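Local structure of possible protein of nuclear scaffold (Encephalitozoon cuniculi, 3KAE) at residues E117-D122 with H136-S140; V150-L154 with Y180-I185. The protein is the homodimeric N-terminal tetratricopeptide repeat domain of Cdc27, a subunit of the anaphase-promoting complex, and probably serves in protein binding. One frame throughout, in Å; residues are numbered along the deposited sequence.

Interaction 1 (E117-D122 with H136-S140); sequences ESLLGD and HYVRS
Glu117 and His136 join the two arms of an antiparallel helical hairpin, formed by helices 113-126 and 130-143. Glu117 bends at its second torsion (chi2 -69°), which turns the carboxylate toward both His136 and Arg139. His136 ND1 donates to Glu117 OE1 at 2.7 Å. The N-H...O angle is only 140°, and the oxygen is tilted out of the ring plane. The other oxygen, Glu117 OE2, makes a long salt bridge of 3.6 Å to Arg139 NE, lying at the edge of the guanidinium. Leu120 CG sits over one face of the His136 imidazole, 4.0 Å from the ring centroid in a CH-pi contact. Such close-packed hairpins build tetratricopeptide repeat proteins; here the axes of the two segments approach to 7.7 Å, with their directions 162° apart. Gly121 has no side chain, and its CA lies over a face of the Tyr137 ring, 4.0 Å from the centroid. The phenol then reaches the next residue, where Tyr137 OH donates to the anti lone pair of Asp122 OD1 at 2.6 Å. That oxygen is also hydrogen-bonded to Ser148 OG. Near the Glu117 end, Ser140 CB packs on Glu117 CB at 3.7 Å, while Ser140 OG is hydrogen-bonded to Glu114 O.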
loop_
_atom_site.group_PDB
_atom_site.type_symbol
_atom_site.label_atom_id
_atom_site.label_comp_id
_atom_site.label_asym_id
_atom_site.label_seq_id
_atom_site.Cartn_x
_atom_site.Cartn_y
_atom_site.Cartn_z
ATOM N N GLU C 117 11.075 15.193 -8.374
ATOM C CA GLU C 117 10.594 16.363 -9.124
ATOM C C GLU C 117 9.092 16.289 -9.365
ATOM O O GLU C 117 8.397 17.300 -9.322
ATOM C CB GLU C 117 11.331 16.490 -10.459
ATOM C CG GLU C 117 12.826 16.750 -10.316
ATOM C CD GLU C 117 13.128 18.123 -9.757
ATOM O OE1 GLU C 117 12.185 18.932 -9.635
ATOM O OE2 GLU C 117 14.308 18.395 -9.450
ATOM N N SER C 118 8.601 15.075 -9.603
ATOM C CA SER C 118 7.178 14.850 -9.801
ATOM C C SER C 118 6.392 15.188 -8.541
ATOM O O SER C 118 5.408 15.930 -8.589
ATOM C CB SER C 118 6.920 13.398 -10.213
ATOM O OG SER C 118 5.533 13.119 -10.214
ATOM N N LEU C 119 6.845 14.641 -7.417
ATOM C CA LEU C 119 6.210 14.867 -6.128
ATOM C C LEU C 119 6.328 16.338 -5.760
ATOM O O LEU C 119 5.397 16.945 -5.251
ATOM C CB LEU C 119 6.882 13.977 -5.074
ATOM C CG LEU C 119 6.149 13.480 -3.820
ATOM C CD1 LEU C 119 6.543 14.270 -2.602
ATOM C CD2 LEU C 119 4.615 13.442 -3.992
ATOM N N LEU C 120 7.495 16.898 -6.031
ATOM C CA LEU C 120 7.737 18.316 -5.853
ATOM C C LEU C 120 6.762 19.155 -6.709
ATOM O O LEU C 120 6.309 20.220 -6.290
ATOM C CB LEU C 120 9.173 18.588 -6.256
ATOM C CG LEU C 120 10.113 19.350 -5.339
ATOM C CD1 LEU C 120 9.657 19.586 -3.916
ATOM C CD2 LEU C 120 11.572 18.935 -5.478
ATOM N N GLY C 121 6.413 18.646 -7.882
ATOM C CA GLY C 121 5.489 19.347 -8.750
ATOM C C GLY C 121 4.115 19.369 -8.118
ATOM O O GLY C 121 3.460 20.414 -8.062
ATOM N N ASP C 122 3.683 18.205 -7.638
ATOM C CA ASP C 122 2.392 18.068 -6.958
ATOM C C ASP C 122 2.296 18.966 -5.738
ATOM O O ASP C 122 1.288 19.651 -5.535
ATOM C CB ASP C 122 2.159 16.613 -6.534
ATOM C CG ASP C 122 1.981 15.680 -7.719
ATOM O OD1 ASP C 122 1.779 16.197 -8.844
ATOM O OD2 ASP C 122 2.043 14.438 -7.530
ATOM N N HIS C 136 8.948 21.723 -12.084
ATOM C CA HIS C 136 9.349 20.400 -11.582
ATOM C C HIS C 136 8.804 19.311 -12.497
ATOM O O HIS C 136 9.510 18.353 -12.809
ATOM C CB HIS C 136 8.931 20.179 -10.124
ATOM C CG HIS C 136 9.566 21.146 -9.167
ATOM N ND1 HIS C 136 10.929 21.252 -9.014
ATOM C CD2 HIS C 136 9.020 22.063 -8.335
ATOM C CE1 HIS C 136 11.201 22.190 -8.122
ATOM N NE2 HIS C 136 10.060 22.700 -7.699
ATOM N N TYR C 137 7.566 19.477 -12.961
ATOM C CA TYR C 137 6.994 18.515 -13.905
ATOM C C TYR C 137 7.825 18.433 -15.180
ATOM O O TYR C 137 8.076 17.346 -15.710
ATOM C CB TYR C 137 5.566 18.874 -14.277
ATOM C CG TYR C 137 4.550 18.742 -13.175
ATOM C CD1 TYR C 137 4.612 17.695 -12.239
ATOM C CD2 TYR C 137 3.512 19.648 -13.077
ATOM C CE1 TYR C 137 3.659 17.588 -11.234
ATOM C CE2 TYR C 137 2.561 19.549 -12.090
ATOM C CZ TYR C 137 2.632 18.523 -11.172
ATOM O OH TYR C 137 1.660 18.459 -10.212
ATOM N N VAL C 138 8.245 19.593 -15.666
ATOM C CA VAL C 138 9.077 19.656 -16.855
ATOM C C VAL C 138 10.383 18.919 -16.601
ATOM O O VAL C 138 10.808 18.102 -17.421
ATOM C CB VAL C 138 9.367 21.107 -17.270
ATOM C CG1 VAL C 138 10.537 21.165 -18.243
ATOM C CG2 VAL C 138 8.127 21.726 -17.870
ATOM N N ARG C 139 11.009 19.198 -15.460
ATOM C CA ARG C 139 12.320 18.634 -15.170
ATOM C C ARG C 139 12.179 17.124 -14.979
ATOM O O ARG C 139 13.033 16.345 -15.395
ATOM C CB ARG C 139 12.965 19.328 -13.961
ATOM C CG ARG C 139 14.424 18.975 -13.734
ATOM C CD ARG C 139 15.189 20.120 -13.077
ATOM N NE ARG C 139 14.387 20.807 -12.085
ATOM C CZ ARG C 139 14.017 22.086 -12.067
ATOM N NH1 ARG C 139 13.268 22.489 -11.055
ATOM N NH2 ARG C 139 14.379 22.959 -13.001
ATOM N N SER C 140 11.066 16.717 -14.383
ATOM C CA SER C 140 10.776 15.307 -14.201
ATOM C C SER C 140 10.568 14.583 -15.523
ATOM O O SER C 140 11.111 13.486 -15.744
ATOM C CB SER C 140 9.530 15.140 -13.355
ATOM O OG SER C 140 9.153 13.777 -13.315
#

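Interaction 2 (V150-L154 with Y180-I185); sequences VENLL and YVSDSI
The carbonyl oxygen of Tyr180, whose own side chain crosses to Glu151, is gripped twice. Ser184 N and Ser184 OG reach it from opposite faces of its plane, the hydroxyl at 2.7 Å from Tyr180 O. This fixes Ser184 OG over one face of the Tyr180 ring. The tyrosine extends toward helix 147-155 because its CG points away from the backbone N (chi1 158°). Tyr180 OH donates to Glu151 OE2 at 2.6 Å, meeting it on the syn side but 25° out of the carboxylate plane. The other carboxylate oxygen, Glu151 OE1, is hydrogen-bonded to Asn213 ND2. Next to this polar bridge, one turn further along helix 147-155, Leu154 is a knob in a hole made by Tyr180, Val181, Ser184 and Ile185. Leu154 CD1 presses on Ser184 CB at 3.5 Å. The other methyl, Leu154 CD2, faces Ile185 CG1 at 4.1 Å. Val150 CG1 and Val181 CG2 meet tip to tip at 4.0 Å, and Val150 CG1 also lies at the edge of the tyrosine ring. The helix segments run nearly parallel, 14° apart, with 11.2 Å between axes, bridged by side chains alone. Helix 206-220 packs on Tyr180, helix 130-143 touches Val150 through Phe141, and Phe23 of the second subunit stacks edge-to-face on Tyr180.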
loop_
_atom_site.group_PDB
_atom_site.type_symbol
_atom_site.label_atom_id
_atom_site.label_comp_id
_atom_site.label_asym_id
_atom_site.label_seq_id
_atom_site.Cartn_x
_atom_site.Cartn_y
_atom_site.Cartn_z
ATOM N N VAL C 150 3.237 14.227 -16.824
ATOM C CA VAL C 150 2.616 14.093 -18.133
ATOM C C VAL C 150 1.196 14.672 -18.177
ATOM O O VAL C 150 0.897 15.515 -19.032
ATOM C CB VAL C 150 2.621 12.631 -18.627
ATOM C CG1 VAL C 150 1.757 12.485 -19.879
ATOM C CG2 VAL C 150 4.043 12.186 -18.914
ATOM N N GLU C 151 0.327 14.247 -17.258
ATOM C CA GLU C 151 -1.064 14.713 -17.298
ATOM C C GLU C 151 -1.222 16.214 -17.036
ATOM O O GLU C 151 -2.118 16.859 -17.594
ATOM C CB GLU C 151 -1.970 13.881 -16.382
ATOM C CG GLU C 151 -2.147 12.441 -16.876
ATOM C CD GLU C 151 -2.890 12.371 -18.228
ATOM O OE1 GLU C 151 -4.105 12.673 -18.283
ATOM O OE2 GLU C 151 -2.266 12.008 -19.242
ATOM N N ASN C 152 -0.344 16.756 -16.192
ATOM C CA ASN C 152 -0.365 18.168 -15.840
ATOM C C ASN C 152 0.230 19.043 -16.931
ATOM O O ASN C 152 -0.210 20.177 -17.133
ATOM C CB ASN C 152 0.376 18.431 -14.518
ATOM C CG ASN C 152 -0.478 18.138 -13.318
ATOM O OD1 ASN C 152 -1.284 18.966 -12.905
ATOM N ND2 ASN C 152 -0.330 16.939 -12.764
ATOM N N LEU C 153 1.255 18.522 -17.597
ATOM C CA LEU C 153 1.876 19.233 -18.694
ATOM C C LEU C 153 0.964 19.229 -19.922
ATOM O O LEU C 153 0.825 20.251 -20.611
ATOM C CB LEU C 153 3.254 18.652 -19.003
ATOM C CG LEU C 153 4.294 19.002 -17.933
ATOM C CD1 LEU C 153 5.662 18.421 -18.288
ATOM C CD2 LEU C 153 4.380 20.512 -17.739
ATOM N N LEU C 154 0.317 18.098 -20.184
ATOM C CA LEU C 154 -0.670 18.059 -21.248
ATOM C C LEU C 154 -1.800 19.043 -20.958
ATOM O O LEU C 154 -2.187 19.856 -21.803
ATOM C CB LEU C 154 -1.215 16.655 -21.445
ATOM C CG LEU C 154 -0.239 15.633 -22.030
ATOM C CD1 LEU C 154 -0.922 14.284 -22.183
ATOM C CD2 LEU C 154 0.336 16.094 -23.358
ATOM N N TYR C 180 1.615 7.792 -26.554
ATOM C CA TYR C 180 0.384 8.327 -25.987
ATOM C C TYR C 180 0.505 9.830 -25.797
ATOM O O TYR C 180 -0.448 10.588 -26.012
ATOM C CB TYR C 180 0.057 7.654 -24.660
ATOM C CG TYR C 180 -0.846 8.465 -23.760
ATOM C CD1 TYR C 180 -0.316 9.345 -22.833
ATOM C CD2 TYR C 180 -2.230 8.344 -23.829
ATOM C CE1 TYR C 180 -1.137 10.089 -21.992
ATOM C CE2 TYR C 180 -3.061 9.092 -23.000
ATOM C CZ TYR C 180 -2.501 9.958 -22.086
ATOM O OH TYR C 180 -3.310 10.689 -21.262
ATOM N N VAL C 181 1.693 10.251 -25.388
ATOM C CA VAL C 181 1.973 11.656 -25.209
ATOM C C VAL C 181 1.998 12.388 -26.558
ATOM O O VAL C 181 1.444 13.469 -26.685
ATOM C CB VAL C 181 3.315 11.866 -24.501
ATOM C CG1 VAL C 181 3.537 13.338 -24.218
ATOM C CG2 VAL C 181 3.375 11.056 -23.202
ATOM N N SER C 182 2.652 11.791 -27.551
ATOM C CA SER C 182 2.708 12.348 -28.894
ATOM C C SER C 182 1.304 12.580 -29.438
ATOM O O SER C 182 0.992 13.661 -29.957
ATOM C CB SER C 182 3.465 11.404 -29.824
ATOM O OG SER C 182 4.732 11.063 -29.299
ATOM N N ASP C 183 0.466 11.552 -29.323
ATOM C CA ASP C 183 -0.892 11.619 -29.825
ATOM C C ASP C 183 -1.663 12.737 -29.156
ATOM O O ASP C 183 -2.406 13.481 -29.821
ATOM C CB ASP C 183 -1.604 10.286 -29.630
ATOM C CG ASP C 183 -1.032 9.191 -30.506
ATOM O OD1 ASP C 183 -0.084 9.463 -31.273
ATOM O OD2 ASP C 183 -1.532 8.051 -30.428
ATOM N N SER C 184 -1.464 12.860 -27.850
ATOM C CA SER C 184 -2.140 13.869 -27.043
ATOM C C SER C 184 -1.724 15.266 -27.483
ATOM O O SER C 184 -2.556 16.155 -27.635
ATOM C CB SER C 184 -1.840 13.671 -25.542
ATOM O OG SER C 184 -2.290 12.401 -25.081
ATOM N N ILE C 185 -0.433 15.470 -27.682
ATOM C CA ILE C 185 0.024 16.782 -28.094
ATOM C C ILE C 185 -0.645 17.109 -29.438
ATOM O O ILE C 185 -1.193 18.200 -29.648
ATOM C CB ILE C 185 1.557 16.845 -28.255
ATOM C CG1 ILE C 185 2.267 16.596 -26.930
ATOM C CG2 ILE C 185 1.961 18.215 -28.794
ATOM C CD1 ILE C 185 3.767 16.441 -27.070
#

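The two interactions follow in series along the chain, with centres about 15 Å apart. Interaction 1 pairs helices 113-126 and 130-143; interaction 2 pairs helices 147-155 and 176-190. Helix 130-143 leads directly to helix 147-155, and the contacts meet at that junction. There Tyr137 CE2 packs on Asn152 CB at 3.5 Å, and Leu153 CD1 rests against the backbone at Tyr137 and Val138. Four helices are thereby linked in an all-helical tetratricopeptide repeat array. Interaction 1 is more buried and closer to the chain centre, and the second subunit does not touch it. Interaction 2 meets that subunit through Tyr180, so it borders the homodimer interface.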